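Local coordinates for protein PTS system, lactose-specific IIBC components (Streptococcus pneumoniae, PDB 3NBM) that probably relays a phosphoryl group from the IIA component to incoming lactose, as the IIB domain of a phosphoenolpyruvate-dependent sugar transport system, at residues S65-M70 against I81-G86; E28-T33 against K98-V103; I38-A43 against G52-I57. One frame throughout, in Å; residues are numbered along the deposited sequence.

Contact 1: S65-M70 against I81-G86; sequences SYYREM and IVATRG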
loop_
_atom_site.group_PDB
_atom_site.type_symbol
_atom_site.label_atom_id
_atom_site.label_comp_id
_atom_site.label_asym_id
_atom_site.label_seq_id
_atom_site.Cartn_x
_atom_site.Cartn_y
_atom_site.Cartn_z
ATOM N N SER A 65 9.845 -4.784 9.100
ATOM C CA SER A 65 10.429 -6.048 9.535
ATOM C C SER A 65 9.674 -7.283 9.048
ATOM O O SER A 65 10.212 -8.401 9.121
ATOM C CB SER A 65 10.515 -6.080 11.040
ATOM O OG SER A 65 9.244 -6.181 11.638
ATOM N N TYR A 66 8.442 -7.104 8.571
ATOM C CA TYR A 66 7.658 -8.224 8.040
ATOM C C TYR A 66 7.791 -8.405 6.520
ATOM O O TYR A 66 7.122 -9.265 5.950
ATOM C CB TYR A 66 6.184 -8.034 8.431
ATOM C CG TYR A 66 5.956 -7.944 9.921
ATOM C CD1 TYR A 66 5.993 -9.072 10.749
ATOM C CD2 TYR A 66 5.692 -6.722 10.527
ATOM C CE1 TYR A 66 5.794 -8.962 12.138
ATOM C CE2 TYR A 66 5.480 -6.628 11.893
ATOM C CZ TYR A 66 5.533 -7.741 12.694
ATOM O OH TYR A 66 5.325 -7.660 14.051
ATOM N N TYR A 67 8.632 -7.632 5.846
ATOM C CA TYR A 67 8.721 -7.698 4.402
ATOM C C TYR A 67 9.000 -9.106 3.863
ATOM O O TYR A 67 8.297 -9.571 2.975
ATOM C CB TYR A 67 9.781 -6.721 3.888
ATOM C CG TYR A 67 9.970 -6.769 2.392
ATOM C CD1 TYR A 67 9.032 -6.212 1.530
ATOM C CD2 TYR A 67 11.046 -7.428 1.840
ATOM C CE1 TYR A 67 9.227 -6.237 0.166
ATOM C CE2 TYR A 67 11.200 -7.516 0.484
ATOM C CZ TYR A 67 10.315 -6.892 -0.347
ATOM O OH TYR A 67 10.485 -6.979 -1.709
ATOM N N ARG A 68 10.055 -9.759 4.348
ATOM C CA ARG A 68 10.423 -11.069 3.811
ATOM C C ARG A 68 9.305 -12.075 3.984
ATOM O O ARG A 68 9.000 -12.837 3.049
ATOM C CB ARG A 68 11.711 -11.578 4.486
ATOM N N GLU A 69 8.706 -12.129 5.169
ATOM C CA GLU A 69 7.665 -13.107 5.384
ATOM C C GLU A 69 6.436 -12.789 4.539
ATOM O O GLU A 69 5.808 -13.704 4.018
ATOM C CB GLU A 69 7.341 -13.317 6.866
ATOM C CG GLU A 69 6.650 -12.220 7.524
ATOM C CD GLU A 69 6.790 -12.269 9.054
ATOM O OE1 GLU A 69 7.887 -12.111 9.545
ATOM O OE2 GLU A 69 5.796 -12.439 9.744
HETATM N N MSE A 70 6.097 -11.510 4.390
HETATM C CA MSE A 70 5.000 -11.149 3.545
HETATM C C MSE A 70 5.274 -11.511 2.071
HETATM O O MSE A 70 4.357 -11.965 1.382
HETATM C CB MSE A 70 4.689 -9.678 3.701
HETATM C CG MSE A 70 3.664 -9.271 2.739
HETATM SE SE MSE A 70 2.617 -7.751 3.212
HETATM C CE MSE A 70 1.200 -8.654 3.977
ATOM N N ILE A 81 4.416 -6.684 -3.474
ATOM C CA ILE A 81 4.668 -6.217 -2.096
ATOM C C ILE A 81 5.777 -5.193 -2.141
ATOM O O ILE A 81 6.815 -5.434 -2.753
ATOM C CB ILE A 81 5.124 -7.378 -1.144
ATOM C CG1 ILE A 81 4.172 -8.571 -1.188
ATOM C CG2 ILE A 81 5.342 -6.880 0.254
ATOM C CD1 ILE A 81 2.769 -8.302 -0.772
ATOM N N VAL A 82 5.592 -4.079 -1.436
ATOM C CA VAL A 82 6.622 -3.047 -1.339
ATOM C C VAL A 82 6.732 -2.586 0.109
ATOM O O VAL A 82 5.739 -2.448 0.797
ATOM C CB VAL A 82 6.387 -1.845 -2.287
ATOM C CG1 VAL A 82 6.074 -2.298 -3.702
ATOM C CG2 VAL A 82 5.329 -0.986 -1.781
ATOM N N ALA A 83 7.962 -2.399 0.561
ATOM C CA ALA A 83 8.237 -1.843 1.889
ATOM C C ALA A 83 8.738 -0.424 1.763
ATOM O O ALA A 83 9.389 -0.092 0.779
ATOM C CB ALA A 83 9.276 -2.668 2.660
ATOM N N THR A 84 8.443 0.392 2.765
ATOM C CA THR A 84 8.835 1.791 2.768
ATOM C C THR A 84 9.704 2.111 3.989
ATOM O O THR A 84 9.731 1.390 5.000
ATOM C CB THR A 84 7.599 2.723 2.765
ATOM O OG1 THR A 84 6.835 2.537 3.956
ATOM C CG2 THR A 84 6.732 2.464 1.506
ATOM N N ARG A 85 10.397 3.234 3.864
ATOM C CA ARG A 85 11.169 3.813 4.952
ATOM C C ARG A 85 10.594 5.189 5.296
ATOM O O ARG A 85 9.833 5.757 4.527
ATOM C CB ARG A 85 12.656 3.804 4.564
ATOM C CG ARG A 85 13.250 2.406 4.532
ATOM C CD ARG A 85 14.575 2.329 3.782
ATOM N NE ARG A 85 15.196 1.031 3.970
ATOM C CZ ARG A 85 14.824 -0.099 3.383
ATOM N NH1 ARG A 85 13.814 -0.107 2.529
ATOM N NH2 ARG A 85 15.436 -1.234 3.692
ATOM N N GLY A 86 10.937 5.711 6.464
ATOM C CA GLY A 86 10.222 6.848 7.071
ATOM C C GLY A 86 10.119 8.106 6.240
ATOM O O GLY A 86 9.040 8.600 6.032
HETATM O O HOH W 1 8.980 -6.605 -4.348
#

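Contact 2: E28-T33 against K98-V103; sequences EGANLT and KALQFV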
loop_
_atom_site.group_PDB
_atom_site.type_symbol
_atom_site.label_atom_id
_atom_site.label_comp_id
_atom_site.label_asym_id
_atom_site.label_seq_id
_atom_site.Cartn_x
_atom_site.Cartn_y
_atom_site.Cartn_z
ATOM N N GLU A 28 -6.827 10.252 -3.126
ATOM C CA GLU A 28 -7.003 11.613 -3.607
ATOM C C GLU A 28 -6.287 11.753 -4.958
ATOM O O GLU A 28 -6.811 12.387 -5.891
ATOM C CB GLU A 28 -6.469 12.614 -2.577
ATOM C CG GLU A 28 -6.591 14.102 -3.011
ATOM C CD GLU A 28 -6.174 15.145 -1.932
ATOM O OE1 GLU A 28 -5.890 14.779 -0.757
ATOM O OE2 GLU A 28 -6.172 16.358 -2.289
ATOM N N GLY A 29 -5.082 11.213 -5.076
ATOM C CA GLY A 29 -4.371 11.310 -6.341
ATOM C C GLY A 29 -5.119 10.570 -7.439
ATOM O O GLY A 29 -5.269 11.060 -8.558
ATOM N N ALA A 30 -5.608 9.374 -7.136
ATOM C CA ALA A 30 -6.364 8.593 -8.127
ATOM C C ALA A 30 -7.617 9.347 -8.591
ATOM O O ALA A 30 -7.944 9.414 -9.778
ATOM C CB ALA A 30 -6.750 7.229 -7.548
ATOM N N ASN A 31 -8.324 9.940 -7.641
ATOM C CA ASN A 31 -9.546 10.665 -7.939
ATOM C C ASN A 31 -9.248 11.873 -8.834
ATOM O O ASN A 31 -9.894 12.043 -9.864
ATOM C CB ASN A 31 -10.210 11.132 -6.662
ATOM C CG ASN A 31 -11.468 11.884 -6.925
ATOM O OD1 ASN A 31 -12.400 11.361 -7.524
ATOM N ND2 ASN A 31 -11.484 13.159 -6.535
ATOM N N LEU A 32 -8.257 12.674 -8.448
ATOM C CA LEU A 32 -7.944 13.897 -9.177
ATOM C C LEU A 32 -7.402 13.607 -10.575
ATOM O O LEU A 32 -7.647 14.363 -11.518
ATOM C CB LEU A 32 -6.972 14.769 -8.355
ATOM C CG LEU A 32 -7.547 15.354 -7.051
ATOM C CD1 LEU A 32 -6.496 16.060 -6.199
ATOM C CD2 LEU A 32 -8.697 16.337 -7.355
ATOM N N THR A 33 -6.645 12.528 -10.704
ATOM C CA THR A 33 -6.040 12.118 -11.961
ATOM C C THR A 33 -6.982 11.252 -12.814
ATOM O O THR A 33 -6.720 11.029 -14.001
ATOM C CB THR A 33 -4.735 11.357 -11.672
ATOM O OG1 THR A 33 -4.023 12.086 -10.663
ATOM C CG2 THR A 33 -3.864 11.242 -12.897
ATOM N N LYS A 98 2.441 12.247 -6.034
ATOM C CA LYS A 98 3.547 11.326 -5.818
ATOM C C LYS A 98 3.064 9.981 -5.296
ATOM O O LYS A 98 3.625 8.940 -5.672
ATOM C CB LYS A 98 4.594 11.917 -4.856
ATOM C CG LYS A 98 5.331 13.113 -5.460
ATOM C CD LYS A 98 6.272 13.792 -4.455
ATOM C CE LYS A 98 6.607 15.233 -4.888
ATOM N NZ LYS A 98 5.434 16.203 -4.797
ATOM N N ALA A 99 2.047 9.980 -4.436
ATOM C CA ALA A 99 1.502 8.718 -3.891
ATOM C C ALA A 99 0.939 7.857 -5.029
ATOM O O ALA A 99 1.202 6.661 -5.079
ATOM C CB ALA A 99 0.462 9.014 -2.811
ATOM N N LEU A 100 0.184 8.467 -5.940
ATOM C CA LEU A 100 -0.379 7.728 -7.065
ATOM C C LEU A 100 0.736 7.200 -7.974
ATOM O O LEU A 100 0.719 6.057 -8.423
ATOM C CB LEU A 100 -1.318 8.633 -7.869
ATOM C CG LEU A 100 -1.933 7.947 -9.085
ATOM C CD1 LEU A 100 -2.888 6.803 -8.648
ATOM C CD2 LEU A 100 -2.658 8.949 -9.950
ATOM N N GLN A 101 1.705 8.060 -8.277
ATOM C CA GLN A 101 2.827 7.631 -9.113
ATOM C C GLN A 101 3.592 6.458 -8.492
ATOM O O GLN A 101 3.959 5.526 -9.182
ATOM C CB GLN A 101 3.751 8.801 -9.368
ATOM C CG GLN A 101 4.890 8.505 -10.242
ATOM C CD GLN A 101 5.844 9.668 -10.264
ATOM O OE1 GLN A 101 6.424 10.073 -9.215
ATOM N NE2 GLN A 101 6.020 10.235 -11.449
ATOM N N PHE A 102 3.776 6.497 -7.186
ATOM C CA PHE A 102 4.429 5.418 -6.470
ATOM C C PHE A 102 3.680 4.092 -6.663
ATOM O O PHE A 102 4.287 3.064 -6.918
ATOM C CB PHE A 102 4.520 5.776 -4.985
ATOM C CG PHE A 102 5.160 4.718 -4.135
ATOM C CD1 PHE A 102 6.531 4.712 -3.922
ATOM C CD2 PHE A 102 4.393 3.753 -3.511
ATOM C CE1 PHE A 102 7.107 3.746 -3.116
ATOM C CE2 PHE A 102 4.986 2.805 -2.713
ATOM C CZ PHE A 102 6.334 2.823 -2.512
ATOM N N VAL A 103 2.357 4.126 -6.517
ATOM C CA VAL A 103 1.554 2.920 -6.709
ATOM C C VAL A 103 1.767 2.355 -8.114
ATOM O O VAL A 103 2.091 1.181 -8.296
ATOM C CB VAL A 103 0.062 3.206 -6.445
ATOM C CG1 VAL A 103 -0.817 2.095 -7.041
ATOM C CG2 VAL A 103 -0.188 3.407 -4.950
#

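Contact 3: I38-A43 against G52-I57; sequences IANSGA and GVYDLI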
loop_
_atom_site.group_PDB
_atom_site.type_symbol
_atom_site.label_atom_id
_atom_site.label_comp_id
_atom_site.label_asym_id
_atom_site.label_seq_id
_atom_site.Cartn_x
_atom_site.Cartn_y
_atom_site.Cartn_z
ATOM N N ILE A 38 -8.014 2.004 -6.076
ATOM C CA ILE A 38 -8.532 2.217 -4.720
ATOM C C ILE A 38 -7.506 1.679 -3.718
ATOM O O ILE A 38 -6.949 0.604 -3.913
ATOM C CB ILE A 38 -9.909 1.521 -4.497
ATOM C CG1 ILE A 38 -10.456 1.739 -3.093
ATOM C CG2 ILE A 38 -9.841 0.020 -4.781
ATOM C CD1 ILE A 38 -10.870 3.053 -2.828
ATOM N N ALA A 39 -7.282 2.459 -2.669
ATOM C CA ALA A 39 -6.434 2.067 -1.552
ATOM C C ALA A 39 -7.219 1.966 -0.266
ATOM O O ALA A 39 -7.998 2.867 0.072
ATOM C CB ALA A 39 -5.291 3.054 -1.370
ATOM N N ASN A 40 -6.957 0.900 0.469
ATOM C CA ASN A 40 -7.440 0.730 1.830
ATOM C C ASN A 40 -6.289 0.663 2.779
ATOM O O ASN A 40 -5.140 0.476 2.363
ATOM C CB ASN A 40 -8.301 -0.520 1.955
ATOM C CG ASN A 40 -9.543 -0.431 1.164
ATOM O OD1 ASN A 40 -9.716 -1.165 0.218
ATOM N ND2 ASN A 40 -10.417 0.518 1.535
ATOM N N SER A 41 -6.599 0.809 4.060
ATOM C CA SER A 41 -5.608 0.696 5.130
ATOM C C SER A 41 -6.035 -0.362 6.131
ATOM O O SER A 41 -7.215 -0.658 6.288
ATOM C CB SER A 41 -5.412 2.049 5.827
ATOM O OG SER A 41 -6.588 2.505 6.416
ATOM N N GLY A 42 -5.061 -0.907 6.815
ATOM C CA GLY A 42 -5.326 -1.895 7.826
ATOM C C GLY A 42 -4.127 -2.132 8.691
ATOM O O GLY A 42 -3.022 -1.627 8.425
ATOM N N ALA A 43 -4.319 -2.930 9.745
ATOM C CA ALA A 43 -3.252 -3.352 10.635
ATOM C C ALA A 43 -2.631 -4.678 10.165
ATOM O O ALA A 43 -3.352 -5.608 9.805
ATOM C CB ALA A 43 -3.778 -3.535 12.085
ATOM N N GLY A 52 -5.450 -11.668 -0.515
ATOM C CA GLY A 52 -5.687 -12.091 -1.870
ATOM C C GLY A 52 -6.640 -11.256 -2.685
ATOM O O GLY A 52 -6.689 -11.379 -3.909
ATOM N N VAL A 53 -7.385 -10.376 -2.031
ATOM C CA VAL A 53 -8.257 -9.428 -2.710
ATOM C C VAL A 53 -7.436 -8.335 -3.409
ATOM O O VAL A 53 -7.920 -7.662 -4.319
ATOM C CB VAL A 53 -9.252 -8.748 -1.642
ATOM C CG1 VAL A 53 -9.971 -7.500 -2.180
ATOM C CG2 VAL A 53 -10.217 -9.808 -1.076
ATOM N N TYR A 54 -6.208 -8.115 -2.932
ATOM C CA TYR A 54 -5.419 -6.963 -3.337
ATOM C C TYR A 54 -4.373 -7.332 -4.382
ATOM O O TYR A 54 -3.903 -8.459 -4.474
ATOM C CB TYR A 54 -4.800 -6.297 -2.089
ATOM C CG TYR A 54 -5.865 -5.635 -1.269
ATOM C CD1 TYR A 54 -6.264 -4.372 -1.566
ATOM C CD2 TYR A 54 -6.533 -6.292 -0.236
ATOM C CE1 TYR A 54 -7.298 -3.758 -0.890
ATOM C CE2 TYR A 54 -7.571 -5.677 0.442
ATOM C CZ TYR A 54 -7.936 -4.400 0.109
ATOM O OH TYR A 54 -8.994 -3.784 0.777
ATOM N N ASP A 55 -3.995 -6.329 -5.166
ATOM C CA ASP A 55 -2.973 -6.447 -6.198
ATOM C C ASP A 55 -1.595 -5.993 -5.717
ATOM O O ASP A 55 -0.575 -6.525 -6.142
ATOM C CB ASP A 55 -3.376 -5.634 -7.410
ATOM C CG ASP A 55 -4.735 -6.046 -7.941
ATOM O OD1 ASP A 55 -4.905 -7.254 -8.262
ATOM O OD2 ASP A 55 -5.641 -5.192 -8.007
ATOM N N LEU A 56 -1.570 -4.981 -4.846
ATOM C CA LEU A 56 -0.360 -4.362 -4.315
ATOM C C LEU A 56 -0.571 -4.137 -2.838
ATOM O O LEU A 56 -1.591 -3.584 -2.454
ATOM C CB LEU A 56 -0.086 -3.011 -5.013
ATOM C CG LEU A 56 1.089 -2.182 -4.466
ATOM C CD1 LEU A 56 2.436 -2.876 -4.654
ATOM C CD2 LEU A 56 1.087 -0.779 -5.093
ATOM N N ILE A 57 0.394 -4.566 -2.019
ATOM C CA ILE A 57 0.379 -4.297 -0.581
ATOM C C ILE A 57 1.622 -3.495 -0.286
ATOM O O ILE A 57 2.733 -3.851 -0.669
ATOM C CB ILE A 57 0.296 -5.586 0.268
ATOM C CG1 ILE A 57 -0.951 -6.393 -0.179
ATOM C CG2 ILE A 57 0.257 -5.233 1.754
ATOM C CD1 ILE A 57 -1.147 -7.701 0.483
#

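Contact 1: S65-M70 against I81-G86
Ile81, on edge strand 80-83, packs against Tyr67 and Met70 of helix 67-74, joining two elements of a beta-alpha-beta unit: strand 56-59 leads into the helix, and the helix returns the chain to strand 80-83 alongside. Ile81 buries the most surface of any residue here. Its CG2 methyl lies between the two helix residues, 3.9 Å from Tyr67 CE1 and at similar range from Met70 CG. Across this contact the other branch meets Met70, with Ile81 CD1 3.8 Å from Met70 CG.

Met70 is a selenomethionine, modelled in two conformers, of which one is described. With CG anti to the backbone N (chi1 174°) and chi2 extended (155°), the chain leaves the helix toward the sheet and brings SE to 4.0 Å from Ile81 CD1; the bend at chi3 then turns only the terminal CE. Ile57 and Leu59 of the neighbouring strand also touch Met70, so the selenium end sits in the buried layer between helix and sheet.

Tyr67 behaves differently. It and Ile81 run alongside each other, pointing opposite ways, and its ring spans from Ile81 to Ala83. Ala83 CB meets the ring obliquely, 3.7 Å from Tyr67 CD1, whereas the carbonyl oxygen of Ile81 lies in the ring plane, at its edge. The contact thus turns from purely apolar around Met70 to partly polar at the phenol end, where the hydroxyl and the carbonyl share one water: it donates to Ile81 O at 2.9 Å and stands 3.1 Å from Tyr67 OH.

Contact 2: E28-T33 against K98-V103
Leu100 has CG anti to the backbone N (chi1 179°), which carries it out toward the other helix, and chi2 at 66° divides the two methyls over Gly29, Ala30 and Thr33. CD1 takes the Ala30 side, 3.9 Å from Ala30 CA and nearly as close to its CB. CD2 goes to the other side, meeting Thr33 tip to tip with Thr33 OG1 3.5 Å away, and it also touches Gly29 O. Gly29 matters for the spacing: lacking a side chain, it lets its CA come within 5.4 Å of Leu100 CA.

Helices 18-33 and 96-105 cover one face of the parallel sheet in this alpha/beta sandwich, and here their segments run almost perpendicular, at 94°, with axes 8.5 Å apart. Val37 of the edge strand touches both Ala30 and Leu100 from the sheet side.

Thr33 would be a polar neighbour for a leucine methyl, but its hydroxyl is already engaged. Thr33 OG1 donates to Gly29 O at 2.7 Å, back along its own helix, from a position tilted out of the carbonyl plane. The same oxygen accepts the helical bond from Thr33 N, which arrives from the opposite face of that plane.

Contact 3: I38-A43 against G52-I57
Tyr54 lays the edge of its ring against the side-chain amide of Asn40, and the touch comes down to a single hydrogen bond: Tyr54 OH donates to Asn40 OD1 at 2.8 Å. In the parallel four-stranded sheet of this domain, Asn40 lies on edge strand 37-43 and Tyr54 on the turn that leads into strand 56-59. These strands are not neighbours; strand 7-13 runs between them, and the tyrosine spans it, touching Lys8 and Leu10 on the way.

The two side chains cross at about a right angle, with amide and ring planes 82° apart. Asn40 OD1 lies near the plane of the ring, at its hydroxyl end, 3.7 Å from Tyr54 CE1. At the amide end the approach is less regular. The C=O...O angle is 112°, and the phenol oxygen stands well above the carbonyl plane instead of on a lone pair, so the bond is off the ideal direction at the carbonyl. Tyr54 reaches this position with CG anti to its own carbonyl carbon (chi1 -70°), which throws the ring from the turn toward the edge strand.

Both ends have further supports. The backbone of Asn40 pairs with Val9 and Val11 of strand 7-13, and next to Tyr54 the carboxylate of Asp55 accepts a bond from Lys8 N through OD2. One face of the phenol ring is met by the preceding residue, with Val53 CG1 4.0 Å above the plane and displaced toward the rim.

Contacts 1 and 2 are mainly buried and apolar, and they lie on opposite sides of the chain's centre: helix 67-74 on strand 80-83 in one, helix 18-33 on helix 96-105 in the other. Contact 3 is a surface contact that links edge strand 37-43 to the turn before strand 56-59 through a single polar bond. It shares the sheet with contact 1, where Val82 N probably bonds Ile57 O at 3.0 Å and Met70 packs on Ile57. Contact 2 reaches contact 1 through Phe102, which touches Val82 and Thr84, and meets contact 3 where Val103 O approaches Leu56 CD2. In contact 1 a bridging water joins the phenol and a carbonyl.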